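Local coordinates for protein 3'-5' exonuclease crn-4 (Caenorhabditis elegans, PDB 5DK5) that digests RNA and DNA as a metal-dependent 3'-5' exonuclease, works as a homodimer and takes part in apoptotic DNA degradation, at residues 27-32 against 38-43; 72-77 against 87-92; 130-135 against 299-304; 124-129 against 146-151. All coordinates share one frame; numbering follows the deposited sequence.

Interaction 1 (27-32 against 38-43); sequences ETTSDA and PCEVIQ
E27 and I42 are joined most directly through the backbone: E27 O accepts from I42 N at 2.8 Å and also from Q43 N at 3.3 Å, while E27 N gives its proton to Q43 O. One carbonyl thus serves two successive amides. Beyond this doubled grip the chains stay paired by T29 N to E40 O (2.8 Å), with the CA-H of T28 leaning on the same E40 oxygen.

The polar side-chain contacts centre on T29. Its OG1, set between the backbone N and the carbonyl carbon (chi1 55°), accepts from E40 N at 3.0 Å in a nearly straight bond. It also donates to a water 2.7 Å away, which in turn donates to P38 O and E40 OE1. The E40 carboxylate is held further by the amides of V69, L70 and N71. Replacing T29 by a valine would probably leave E40 N without its acceptor and the water without the hydroxyl that anchors it.

In the apolar contact, CG2 of T29 meets CG2 of I42 at 3.5 Å, the two side chains crossing at a slant. Separately, CD1 of I42 comes within 3.5 Å of the carbonyl oxygen T28 O.

I42 and Q43 opposite E27 form a classic beta bulge in an antiparallel pair. It sits at the active-site end of the DEDDh exonuclease sheet, where E27 binds magnesium alongside D25 and D194.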
loop_
_atom_site.group_PDB
_atom_site.type_symbol
_atom_site.label_atom_id
_atom_site.label_comp_id
_atom_site.label_asym_id
_atom_site.label_seq_id
_atom_site.Cartn_x
_atom_site.Cartn_y
_atom_site.Cartn_z
ATOM N N GLU B 27 -0.095 16.260 -0.364
ATOM C CA GLU B 27 -0.942 15.086 -0.531
ATOM C C GLU B 27 -0.093 13.865 -0.224
ATOM O O GLU B 27 1.099 13.846 -0.532
ATOM C CB GLU B 27 -1.523 15.016 -1.943
ATOM C CG GLU B 27 -2.358 16.232 -2.316
ATOM C CD GLU B 27 -3.569 16.423 -1.418
ATOM O OE1 GLU B 27 -4.141 15.410 -0.964
ATOM O OE2 GLU B 27 -3.942 17.590 -1.165
ATOM N N THR B 28 -0.706 12.858 0.392
ATOM C CA THR B 28 0.028 11.690 0.865
ATOM C C THR B 28 -0.584 10.380 0.393
ATOM O O THR B 28 -1.711 10.342 -0.102
ATOM C CB THR B 28 0.091 11.650 2.411
ATOM O OG1 THR B 28 -1.196 11.301 2.940
ATOM C CG2 THR B 28 0.529 12.997 2.981
ATOM N N THR B 29 0.176 9.304 0.554
ATOM C CA THR B 29 -0.377 7.967 0.434
ATOM C C THR B 29 -1.405 7.797 1.540
ATOM O O THR B 29 -1.329 8.468 2.570
ATOM C CB THR B 29 0.702 6.883 0.550
ATOM O OG1 THR B 29 1.424 7.061 1.775
ATOM C CG2 THR B 29 1.668 6.961 -0.622
ATOM N N SER B 30 -2.369 6.908 1.331
ATOM C CA SER B 30 -3.408 6.689 2.325
ATOM C C SER B 30 -4.238 5.449 2.028
ATOM O O SER B 30 -4.233 4.926 0.913
ATOM C CB SER B 30 -4.329 7.907 2.407
ATOM O OG SER B 30 -4.934 8.160 1.152
ATOM N N ASP B 31 -4.932 4.987 3.060
ATOM C CA ASP B 31 -5.926 3.930 2.943
ATOM C C ASP B 31 -7.093 4.326 3.838
ATOM O O ASP B 31 -7.084 4.046 5.036
ATOM C CB ASP B 31 -5.348 2.575 3.351
ATOM C CG ASP B 31 -6.313 1.429 3.102
ATOM O OD1 ASP B 31 -7.108 1.513 2.141
ATOM O OD2 ASP B 31 -6.276 0.443 3.869
ATOM N N ALA B 32 -8.083 4.981 3.236
ATOM C CA ALA B 32 -9.140 5.693 3.959
ATOM C C ALA B 32 -9.660 4.981 5.208
ATOM O O ALA B 32 -9.906 5.618 6.233
ATOM C CB ALA B 32 -10.297 5.969 3.012
ATOM N N PRO B 38 1.360 4.723 7.495
ATOM C CA PRO B 38 2.558 5.566 7.428
ATOM C C PRO B 38 2.529 6.514 6.232
ATOM O O PRO B 38 3.233 6.296 5.246
ATOM C CB PRO B 38 3.685 4.541 7.303
ATOM C CG PRO B 38 3.072 3.440 6.519
ATOM C CD PRO B 38 1.622 3.376 6.956
ATOM N N CYS B 39 1.716 7.563 6.336
ATOM C CA CYS B 39 1.515 8.510 5.244
ATOM C C CYS B 39 2.827 9.097 4.731
ATOM O O CYS B 39 3.594 9.691 5.491
ATOM C CB CYS B 39 0.588 9.641 5.695
ATOM S SG CYS B 39 -1.056 9.097 6.206
ATOM N N GLU B 40 3.070 8.919 3.435
ATOM C CA GLU B 40 4.217 9.511 2.753
ATOM C C GLU B 40 3.753 10.559 1.752
ATOM O O GLU B 40 2.782 10.340 1.032
ATOM C CB GLU B 40 5.030 8.444 2.026
ATOM C CG GLU B 40 5.626 7.383 2.920
ATOM C CD GLU B 40 6.260 6.264 2.123
ATOM O OE1 GLU B 40 5.517 5.384 1.640
ATOM O OE2 GLU B 40 7.500 6.273 1.966
ATOM N N VAL B 41 4.457 11.685 1.699
ATOM C CA VAL B 41 4.154 12.740 0.739
ATOM C C VAL B 41 4.322 12.234 -0.691
ATOM O O VAL B 41 5.338 11.621 -1.020
ATOM C CB VAL B 41 5.064 13.967 0.952
ATOM C CG1 VAL B 41 4.802 15.033 -0.110
ATOM C CG2 VAL B 41 4.860 14.547 2.340
ATOM N N ILE B 42 3.326 12.498 -1.535
ATOM C CA ILE B 42 3.381 12.109 -2.943
ATOM C C ILE B 42 3.161 13.303 -3.872
ATOM O O ILE B 42 3.369 13.200 -5.081
ATOM C CB ILE B 42 2.347 11.011 -3.269
ATOM C CG1 ILE B 42 0.946 11.439 -2.830
ATOM C CG2 ILE B 42 2.743 9.704 -2.587
ATOM C CD1 ILE B 42 -0.137 10.445 -3.203
ATOM N N GLN B 43 2.741 14.433 -3.310
ATOM C CA GLN B 43 2.707 15.682 -4.063
ATOM C C GLN B 43 3.015 16.874 -3.159
ATOM O O GLN B 43 2.549 16.950 -2.022
ATOM C CB GLN B 43 1.356 15.876 -4.750
ATOM C CG GLN B 43 1.343 17.056 -5.713
ATOM C CD GLN B 43 0.111 17.090 -6.596
ATOM O OE1 GLN B 43 -0.843 16.340 -6.386
ATOM N NE2 GLN B 43 0.128 17.968 -7.593
HETATM O O HOH W 1 3.080 5.150 2.701
#

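Interaction 2 (72-77 against 87-92); sequences RTLTKN and RSIDTA
L74 sends its CG to the side opposite its own carbonyl carbon (chi1 -59°), and I89 places CG1 between backbone N and carbonyl carbon (chi1 64°) with CD1 stretched outward from there, which brings the two side chains together tip to tip. The contact closes a short helical excursion after strand 55-65 of the exonuclease domain: L74 belongs to the loop leading into helix 76-82, which T75 N-caps through OG1 to C78 N, and I89 lies on the short, weakly bonded helix 86-90.

A single methyl carries the apolar part. CD1 of I89 rests 3.6 Å from L74 CG and 3.7 Å from L74 CD2, so it is seated against the fork of the leucine rather than on one branch alone. The same methyl, I89 CD1, lies 3.7 Å from R72 O. P68 and I84 also pack on I89, and T29 packs on L74, so P68, I84 and T29 extend the apolar patch.

Q86 strengthens the junction from between the segments, its amide donating to both R72 O and D90 OD1 and accepting from L74 N. On the other carboxylate oxygen, D90 OD2 is bonded to H300 ND1 of the second subunit, which places the contact beside the dimer interface. The remaining link is a water that donates in both directions, to R72 O at 2.8 Å and to D90 OD1 at 2.9 Å.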
loop_
_atom_site.group_PDB
_atom_site.type_symbol
_atom_site.label_atom_id
_atom_site.label_comp_id
_atom_site.label_asym_id
_atom_site.label_seq_id
_atom_site.Cartn_x
_atom_site.Cartn_y
_atom_site.Cartn_z
ATOM N N ARG B 72 4.560 1.779 -2.220
ATOM C CA ARG B 72 4.921 2.301 -3.530
ATOM C C ARG B 72 3.781 2.224 -4.537
ATOM O O ARG B 72 3.842 2.851 -5.594
ATOM C CB ARG B 72 6.142 1.551 -4.056
ATOM C CG ARG B 72 7.331 1.649 -3.114
ATOM C CD ARG B 72 8.522 0.843 -3.577
ATOM N NE ARG B 72 9.397 0.547 -2.449
ATOM C CZ ARG B 72 10.570 -0.069 -2.542
ATOM N NH1 ARG B 72 11.034 -0.462 -3.721
ATOM N NH2 ARG B 72 11.281 -0.291 -1.449
ATOM N N THR B 73 2.746 1.460 -4.203
ATOM C CA THR B 73 1.540 1.389 -5.024
ATOM C C THR B 73 0.412 2.153 -4.347
ATOM O O THR B 73 -0.027 1.780 -3.258
ATOM C CB THR B 73 1.079 -0.064 -5.261
ATOM O OG1 THR B 73 2.191 -0.878 -5.650
ATOM C CG2 THR B 73 0.009 -0.112 -6.342
ATOM N N LEU B 74 -0.054 3.221 -4.984
ATOM C CA LEU B 74 -1.183 3.978 -4.457
ATOM C C LEU B 74 -2.438 3.114 -4.434
ATOM O O LEU B 74 -2.757 2.446 -5.416
ATOM C CB LEU B 74 -1.437 5.235 -5.292
ATOM C CG LEU B 74 -0.300 6.253 -5.414
ATOM C CD1 LEU B 74 -0.801 7.487 -6.148
ATOM C CD2 LEU B 74 0.262 6.630 -4.050
ATOM N N THR B 75 -3.149 3.131 -3.312
ATOM C CA THR B 75 -4.429 2.448 -3.224
ATOM C C THR B 75 -5.412 3.156 -4.141
ATOM O O THR B 75 -5.198 4.309 -4.515
ATOM C CB THR B 75 -4.982 2.424 -1.791
ATOM O OG1 THR B 75 -5.313 3.756 -1.380
ATOM C CG2 THR B 75 -3.961 1.835 -0.830
ATOM N N LYS B 76 -6.487 2.469 -4.506
ATOM C CA LYS B 76 -7.469 3.038 -5.417
ATOM C C LYS B 76 -8.131 4.271 -4.808
ATOM O O LYS B 76 -8.358 5.263 -5.498
ATOM C CB LYS B 76 -8.525 1.992 -5.780
ATOM C CG LYS B 76 -9.586 2.473 -6.758
ATOM C CD LYS B 76 -8.991 2.844 -8.110
ATOM C CE LYS B 76 -10.050 3.405 -9.048
ATOM N NZ LYS B 76 -11.177 2.454 -9.261
ATOM N N ASN B 77 -8.433 4.209 -3.514
ATOM C CA ASN B 77 -9.092 5.322 -2.840
ATOM C C ASN B 77 -8.151 6.516 -2.681
ATOM O O ASN B 77 -8.597 7.662 -2.636
ATOM C CB ASN B 77 -9.640 4.882 -1.477
ATOM C CG ASN B 77 -8.560 4.376 -0.539
ATOM O OD1 ASN B 77 -8.006 5.137 0.253
ATOM N ND2 ASN B 77 -8.269 3.081 -0.611
ATOM N N ARG B 87 1.481 6.390 -12.505
ATOM C CA ARG B 87 2.600 6.674 -13.395
ATOM C C ARG B 87 3.364 7.923 -12.960
ATOM O O ARG B 87 4.573 8.028 -13.175
ATOM C CB ARG B 87 2.105 6.835 -14.834
ATOM C CG ARG B 87 1.101 7.962 -15.033
ATOM C CD ARG B 87 0.551 7.975 -16.452
ATOM N NE ARG B 87 -0.399 9.066 -16.665
ATOM C CZ ARG B 87 -0.064 10.306 -17.015
ATOM N NH1 ARG B 87 1.208 10.639 -17.196
ATOM N NH2 ARG B 87 -1.008 11.221 -17.182
ATOM N N SER B 88 2.664 8.862 -12.331
ATOM C CA SER B 88 3.275 10.134 -11.961
ATOM C C SER B 88 4.262 9.990 -10.802
ATOM O O SER B 88 5.254 10.717 -10.743
ATOM C CB SER B 88 2.195 11.160 -11.601
ATOM O OG SER B 88 1.552 11.652 -12.765
ATOM N N ILE B 89 4.000 9.061 -9.885
ATOM C CA ILE B 89 4.897 8.865 -8.748
ATOM C C ILE B 89 5.987 7.844 -9.070
ATOM O O ILE B 89 7.051 7.853 -8.453
ATOM C CB ILE B 89 4.134 8.422 -7.473
ATOM C CG1 ILE B 89 3.470 7.054 -7.650
ATOM C CG2 ILE B 89 3.088 9.466 -7.093
ATOM C CD1 ILE B 89 3.132 6.395 -6.330
ATOM N N ASP B 90 5.724 6.965 -10.034
ATOM C CA ASP B 90 6.724 5.987 -10.461
ATOM C C ASP B 90 7.916 6.677 -11.121
ATOM O O ASP B 90 9.028 6.157 -11.103
ATOM C CB ASP B 90 6.118 4.966 -11.432
ATOM C CG ASP B 90 5.276 3.906 -10.735
ATOM O OD1 ASP B 90 5.236 3.879 -9.487
ATOM O OD2 ASP B 90 4.659 3.084 -11.446
ATOM N N THR B 91 7.674 7.848 -11.704
ATOM C CA THR B 91 8.721 8.608 -12.383
ATOM C C THR B 91 9.214 9.792 -11.550
ATOM O O THR B 91 9.984 10.623 -12.037
ATOM C CB THR B 91 8.226 9.138 -13.741
ATOM O OG1 THR B 91 7.041 9.923 -13.551
ATOM C CG2 THR B 91 7.924 7.985 -14.686
ATOM N N ALA B 92 8.778 9.863 -10.296
ATOM C CA ALA B 92 9.101 10.998 -9.432
ATOM C C ALA B 92 10.357 10.736 -8.612
ATOM O O ALA B 92 10.839 9.606 -8.543
ATOM C CB ALA B 92 7.929 11.303 -8.512
HETATM O O HOH W 2 6.249 3.804 -6.723
#

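Interaction 3 (130-135 against 299-304)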
loop_
_atom_site.group_PDB
_atom_site.type_symbol
_atom_site.label_atom_id
_atom_site.label_comp_id
_atom_site.label_asym_id
_atom_site.label_seq_id
_atom_site.Cartn_x
_atom_site.Cartn_y
_atom_site.Cartn_z
ATOM N N ALA B 130 4.118 16.822 7.404
ATOM C CA ALA B 130 5.506 17.244 7.296
ATOM C C ALA B 130 6.340 16.559 8.370
ATOM O O ALA B 130 7.340 15.917 8.066
ATOM C CB ALA B 130 5.626 18.754 7.406
ATOM N N GLN B 131 5.906 16.668 9.621
ATOM C CA GLN B 131 6.662 16.118 10.745
ATOM C C GLN B 131 6.968 14.627 10.567
ATOM O O GLN B 131 8.091 14.182 10.811
ATOM C CB GLN B 131 5.898 16.336 12.055
ATOM C CG GLN B 131 6.790 16.716 13.220
ATOM C CD GLN B 131 6.066 16.711 14.552
ATOM O OE1 GLN B 131 6.656 16.396 15.584
ATOM N NE2 GLN B 131 4.786 17.068 14.539
ATOM N N TYR B 132 5.972 13.861 10.135
ATOM C CA TYR B 132 6.133 12.418 9.979
ATOM C C TYR B 132 7.060 12.085 8.815
ATOM O O TYR B 132 7.909 11.198 8.922
ATOM C CB TYR B 132 4.777 11.744 9.773
ATOM C CG TYR B 132 4.851 10.235 9.782
ATOM C CD1 TYR B 132 4.942 9.534 10.975
ATOM C CD2 TYR B 132 4.834 9.511 8.598
ATOM C CE1 TYR B 132 5.012 8.158 10.992
ATOM C CE2 TYR B 132 4.901 8.130 8.604
ATOM C CZ TYR B 132 4.990 7.460 9.803
ATOM O OH TYR B 132 5.059 6.086 9.814
ATOM N N GLN B 133 6.892 12.796 7.704
ATOM C CA GLN B 133 7.734 12.590 6.532
ATOM C C GLN B 133 9.188 12.944 6.840
ATOM O O GLN B 133 10.109 12.284 6.356
ATOM C CB GLN B 133 7.223 13.421 5.352
ATOM C CG GLN B 133 8.018 13.252 4.065
ATOM C CD GLN B 133 7.975 11.835 3.532
ATOM O OE1 GLN B 133 6.937 11.369 3.056
ATOM N NE2 GLN B 133 9.102 11.139 3.609
ATOM N N MET B 134 9.388 13.983 7.649
ATOM C CA MET B 134 10.732 14.396 8.045
ATOM C C MET B 134 11.417 13.287 8.835
ATOM O O MET B 134 12.624 13.085 8.718
ATOM C CB MET B 134 10.691 15.679 8.882
ATOM C CG MET B 134 10.313 16.944 8.117
ATOM S SD MET B 134 11.373 17.356 6.728
ATOM C CE MET B 134 10.529 18.819 6.141
ATOM N N LYS B 135 10.639 12.573 9.643
ATOM C CA LYS B 135 11.164 11.458 10.422
ATOM C C LYS B 135 11.574 10.317 9.501
ATOM O O LYS B 135 12.649 9.741 9.662
ATOM C CB LYS B 135 10.127 10.969 11.436
ATOM C CG LYS B 135 10.590 9.798 12.303
ATOM C CD LYS B 135 11.709 10.214 13.242
ATOM C CE LYS B 135 12.111 9.085 14.174
ATOM N NZ LYS B 135 12.685 7.932 13.433
ATOM N N ILE B 299 1.390 -0.009 17.341
ATOM C CA ILE B 299 1.123 1.135 16.475
ATOM C C ILE B 299 2.019 1.039 15.246
ATOM O O ILE B 299 3.211 1.342 15.314
ATOM C CB ILE B 299 1.375 2.476 17.192
ATOM C CG1 ILE B 299 0.700 2.498 18.568
ATOM C CG2 ILE B 299 0.891 3.636 16.336
ATOM C CD1 ILE B 299 -0.812 2.412 18.526
ATOM N N HIS B 300 1.446 0.619 14.124
ATOM C CA HIS B 300 2.228 0.335 12.924
ATOM C C HIS B 300 3.019 1.547 12.431
ATOM O O HIS B 300 4.215 1.438 12.154
ATOM C CB HIS B 300 1.316 -0.174 11.802
ATOM C CG HIS B 300 1.982 -0.237 10.464
ATOM N ND1 HIS B 300 3.052 -1.066 10.200
ATOM C CD2 HIS B 300 1.731 0.428 9.310
ATOM C CE1 HIS B 300 3.428 -0.910 8.943
ATOM N NE2 HIS B 300 2.644 -0.010 8.382
ATOM N N PHE B 301 2.361 2.697 12.327
ATOM C CA PHE B 301 3.000 3.876 11.747
ATOM C C PHE B 301 4.116 4.398 12.646
ATOM O O PHE B 301 5.066 5.018 12.172
ATOM C CB PHE B 301 1.967 4.981 11.479
ATOM C CG PHE B 301 1.615 5.809 12.689
ATOM C CD1 PHE B 301 2.394 6.897 13.055
ATOM C CD2 PHE B 301 0.489 5.518 13.440
ATOM C CE1 PHE B 301 2.068 7.663 14.158
ATOM C CE2 PHE B 301 0.157 6.283 14.543
ATOM C CZ PHE B 301 0.948 7.357 14.902
ATOM N N ALA B 302 3.996 4.154 13.947
ATOM C CA ALA B 302 5.044 4.531 14.885
ATOM C C ALA B 302 6.216 3.565 14.761
ATOM O O ALA B 302 7.379 3.973 14.751
ATOM C CB ALA B 302 4.510 4.544 16.306
ATOM N N LYS B 303 5.894 2.280 14.648
ATOM C CA LYS B 303 6.900 1.228 14.585
ATOM C C LYS B 303 7.767 1.347 13.336
ATOM O O LYS B 303 8.989 1.228 13.404
ATOM C CB LYS B 303 6.230 -0.146 14.614
ATOM C CG LYS B 303 7.137 -1.279 15.064
ATOM C CD LYS B 303 7.404 -1.205 16.558
ATOM C CE LYS B 303 8.114 -2.446 17.064
ATOM N NZ LYS B 303 8.301 -2.408 18.540
ATOM N N ILE B 304 7.130 1.580 12.194
ATOM C CA ILE B 304 7.839 1.596 10.921
ATOM C C ILE B 304 8.650 2.880 10.732
ATOM O O ILE B 304 9.633 2.894 9.991
ATOM C CB ILE B 304 6.860 1.420 9.732
ATOM C CG1 ILE B 304 7.617 0.952 8.485
ATOM C CG2 ILE B 304 6.077 2.706 9.462
ATOM C CD1 ILE B 304 6.715 0.501 7.354
#
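Y132, on helix 124-136 of the exonuclease domain, meets F301 on the C-terminal helix 300-305, a helix-to-helix contact between parts of the chain more than 160 residues apart. The phenol reaches across because CG stands trans to the tyrosine's backbone N (chi1 -173°), carrying the ring straight out from its helix. At the far end Y132 OH donates to F301 O at 2.6 Å. The hydroxyl lies in the carbonyl plane, on a lone pair, with a C=O...O angle of 124°. The buried hydroxyl is thereby satisfied by F301 O, which sits at the edge of the tyrosine ring, 3.4 Å from Y132 CE1.

Helix 300-305 belongs to the C-terminal region through which the enzyme dimerises: H300 bonds T73 and D90 of the second subunit, so Y132 bonds to a helix that also contacts the second subunit. K135, about one turn further along helix 124-136, adds a bond to A305 O and a cation-pi contact with Y307.

The two rings are obliquely set, with planes at 61° and centroids 5.9 Å apart. CE1 of Y132 comes to the edge of the phenylalanine ring, 3.6 Å from F301 CD1. F301 also makes an edge-to-face pair with F246 of helix 239-249. Beside the hydrogen bond, the CG2 methyl of I304 lies 3.5 Å from Y132 OH.

Interaction 4 (124-129 against 146-151). With IPA (isopropyl alcohol), chain M; IPA (isopropyl alcohol), chain L.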
loop_
_atom_site.group_PDB
_atom_site.type_symbol
_atom_site.label_atom_id
_atom_site.label_comp_id
_atom_site.label_asym_id
_atom_site.label_seq_id
_atom_site.Cartn_x
_atom_site.Cartn_y
_atom_site.Cartn_z
ATOM N N GLN B 124 -2.849 19.823 9.711
ATOM C CA GLN B 124 -2.443 18.527 9.177
ATOM C C GLN B 124 -1.174 18.581 8.326
ATOM O O GLN B 124 -0.280 17.752 8.494
ATOM C CB GLN B 124 -3.582 17.928 8.346
ATOM C CG GLN B 124 -4.872 17.722 9.124
ATOM C CD GLN B 124 -4.692 16.793 10.306
ATOM O OE1 GLN B 124 -3.941 15.821 10.235
ATOM N NE2 GLN B 124 -5.369 17.094 11.407
ATOM N N ASP B 125 -1.098 19.551 7.422
ATOM C CA ASP B 125 0.002 19.619 6.462
ATOM C C ASP B 125 1.381 19.662 7.122
ATOM O O ASP B 125 2.292 18.949 6.704
ATOM C CB ASP B 125 -0.159 20.841 5.552
ATOM C CG ASP B 125 -1.323 20.703 4.588
ATOM O OD1 ASP B 125 -2.446 21.118 4.943
ATOM O OD2 ASP B 125 -1.114 20.182 3.472
ATOM N N LEU B 126 1.530 20.489 8.152
ATOM C CA LEU B 126 2.838 20.702 8.767
ATOM C C LEU B 126 3.005 19.967 10.098
ATOM O O LEU B 126 4.058 19.382 10.352
ATOM C CB LEU B 126 3.085 22.200 8.964
ATOM C CG LEU B 126 3.247 23.016 7.675
ATOM C CD1 LEU B 126 3.507 24.475 8.003
ATOM C CD2 LEU B 126 4.364 22.472 6.788
ATOM N N TRP B 127 1.984 19.987 10.947
ATOM C CA TRP B 127 2.096 19.316 12.240
ATOM C C TRP B 127 2.184 17.796 12.091
ATOM O O TRP B 127 2.970 17.152 12.785
ATOM C CB TRP B 127 0.920 19.668 13.151
ATOM C CG TRP B 127 0.695 18.638 14.210
ATOM C CD1 TRP B 127 1.452 18.426 15.325
ATOM C CD2 TRP B 127 -0.354 17.664 14.245
ATOM N NE1 TRP B 127 0.937 17.383 16.054
ATOM C CE2 TRP B 127 -0.173 16.898 15.412
ATOM C CE3 TRP B 127 -1.429 17.367 13.402
ATOM C CZ2 TRP B 127 -1.027 15.855 15.759
ATOM C CZ3 TRP B 127 -2.275 16.332 13.748
ATOM C CH2 TRP B 127 -2.070 15.588 14.916
ATOM N N ARG B 128 1.384 17.222 11.193
ATOM C CA ARG B 128 1.362 15.768 11.011
ATOM C C ARG B 128 2.185 15.323 9.808
ATOM O O ARG B 128 3.210 14.657 9.960
ATOM C CB ARG B 128 -0.077 15.260 10.861
ATOM C CG ARG B 128 -0.175 13.747 10.642
ATOM C CD ARG B 128 -1.616 13.247 10.715
ATOM N NE ARG B 128 -2.437 13.783 9.634
ATOM C CZ ARG B 128 -2.467 13.299 8.396
ATOM N NH1 ARG B 128 -1.716 12.258 8.061
ATOM N NH2 ARG B 128 -3.249 13.863 7.487
ATOM N N ILE B 129 1.729 15.691 8.615
ATOM C CA ILE B 129 2.313 15.187 7.375
ATOM C C ILE B 129 3.791 15.543 7.251
ATOM O O ILE B 129 4.624 14.669 7.012
ATOM C CB ILE B 129 1.548 15.724 6.146
ATOM C CG1 ILE B 129 0.124 15.161 6.149
ATOM C CG2 ILE B 129 2.280 15.368 4.843
ATOM C CD1 ILE B 129 -0.777 15.695 5.047
ATOM N N ARG B 146 7.855 25.186 11.629
ATOM C CA ARG B 146 7.479 25.150 13.040
ATOM C C ARG B 146 6.742 26.428 13.450
ATOM O O ARG B 146 6.410 26.623 14.621
ATOM C CB ARG B 146 8.716 24.930 13.911
ATOM C CG ARG B 146 9.295 23.526 13.779
ATOM C CD ARG B 146 10.424 23.267 14.760
ATOM N NE ARG B 146 10.012 23.481 16.144
ATOM C CZ ARG B 146 10.730 23.125 17.204
ATOM N NH1 ARG B 146 11.903 22.524 17.046
ATOM N NH2 ARG B 146 10.272 23.363 18.426
ATOM N N GLN B 147 6.500 27.296 12.474
ATOM C CA GLN B 147 5.567 28.403 12.632
ATOM C C GLN B 147 4.825 28.576 11.315
ATOM O O GLN B 147 5.424 28.490 10.244
ATOM C CB GLN B 147 6.285 29.695 13.031
ATOM C CG GLN B 147 7.291 30.216 12.005
ATOM C CD GLN B 147 7.723 31.645 12.282
ATOM O OE1 GLN B 147 7.866 32.449 11.359
ATOM N NE2 GLN B 147 7.935 31.969 13.553
ATOM N N TYR B 148 3.518 28.794 11.388
ATOM C CA TYR B 148 2.715 28.890 10.178
ATOM C C TYR B 148 1.344 29.489 10.453
ATOM O O TYR B 148 0.999 29.783 11.598
ATOM C CB TYR B 148 2.558 27.511 9.534
ATOM C CG TYR B 148 1.878 26.498 10.423
ATOM C CD1 TYR B 148 2.613 25.703 11.293
ATOM C CD2 TYR B 148 0.501 26.333 10.389
ATOM C CE1 TYR B 148 1.993 24.774 12.106
ATOM C CE2 TYR B 148 -0.128 25.408 11.197
ATOM C CZ TYR B 148 0.623 24.631 12.053
ATOM O OH TYR B 148 0.005 23.707 12.863
ATOM N N ILE B 149 0.573 29.658 9.385
ATOM C CA ILE B 149 -0.752 30.255 9.462
ATOM C C ILE B 149 -1.833 29.223 9.174
ATOM O O ILE B 149 -1.980 28.763 8.042
ATOM C CB ILE B 149 -0.890 31.429 8.473
ATOM C CG1 ILE B 149 0.222 32.455 8.730
ATOM C CG2 ILE B 149 -2.280 32.062 8.588
ATOM C CD1 ILE B 149 0.161 33.698 7.868
ATOM N N ASN B 150 -2.579 28.858 10.209
ATOM C CA ASN B 150 -3.753 28.011 10.050
ATOM C C ASN B 150 -4.923 28.882 9.614
ATOM O O ASN B 150 -5.527 29.579 10.430
ATOM C CB ASN B 150 -4.068 27.276 11.352
ATOM C CG ASN B 150 -5.144 26.220 11.186
ATOM O OD1 ASN B 150 -6.035 26.341 10.344
ATOM N ND2 ASN B 150 -5.066 25.172 11.994
ATOM N N LEU B 151 -5.234 28.848 8.322
ATOM C CA LEU B 151 -6.216 29.765 7.757
ATOM C C LEU B 151 -7.624 29.482 8.268
ATOM O O LEU B 151 -8.442 30.394 8.384
ATOM C CB LEU B 151 -6.197 29.690 6.229
ATOM C CG LEU B 151 -6.920 30.831 5.508
ATOM C CD1 LEU B 151 -6.204 32.151 5.733
ATOM C CD2 LEU B 151 -7.034 30.541 4.022
HETATM C C1 IPA M . 1.522 8.997 9.918
HETATM C C2 IPA M . 0.461 9.458 10.892
HETATM C C3 IPA M . 1.085 10.391 11.907
HETATM O O2 IPA M . -0.551 10.135 10.182
HETATM C C1 IPA L . -8.773 23.497 12.604
HETATM C C2 IPA L . -7.989 22.539 11.737
HETATM C C3 IPA L . -8.704 21.206 11.666
HETATM O O2 IPA L . -6.716 22.348 12.305
#
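L126 packs against Y148 from an unusually wide turn of its helix: Q124 O accepts not only from R128 N at 3.2 Å but also from I129 N, five residues on, at 2.9 Å. This pi-type turn lies in the 124-129 part of helix 124-136, and the contact with strand 147-150 is apolar. CD1 of L126 lies 3.5 Å from Y148 CB and 3.6 Å from Y148 CG, while L126 CB stands over one face of the ring, displaced toward its rim. The leucine and the tyrosine run antiparallel alongside one another, so the leucine lies along the root of the tyrosine instead of abutting its hydroxyl. That hydroxyl passes near W127 CB and makes a weak bond to E216. The elements joined are the helix and the second strand, 147-150, of a beta-alpha-beta unit whose first strand is 116-120.

On another side of the same turn, R128 bends at chi3 (65°) to bring its NE back to Q124 OE1, with R128 NE and Q124 OE1 2.6 Å apart. The bond is straight (177°), and the oxygen lies in the guanidinium plane. I129 CG1 lies over one face of that group, displaced toward its rim, and R128 NH1 donates to O2 of an isopropyl alcohol at 3.2 Å. A methionine in place of R128 would probably deprive Q124 OE1 of its donor and set the amide free to turn.

A second alcohol accepts from N150 ND2, which also bonds E216. Both alcohols probably come from the crystallisation liquor; their binding implies that R128 and N150 present N-H groups to small polar molecules, whereas L126 and Y148 meet by apolar contact.

Overall arrangement
From the N terminus, interaction 1 closes first, a short loop between strands 20-28 and 41-50. Interaction 2 follows in series, closing a loop that carries most of helix 76-82, and is stitched to interaction 1 by S30 with T75 and A32 with N77. Interactions 3 and 4 share helix 124-136 and cross: 124-129 turns to strand 147-150 after 16 residues, whereas 130-135 waits for the C-terminal helix 300-305. Helix 124-136 also touches interaction 1, Q133 bonding V41 and I129 packing on T28. Sheet, central helix and C-terminal helix are thus tied in sequence, and interactions 1, 2 and 3 all touch the second subunit.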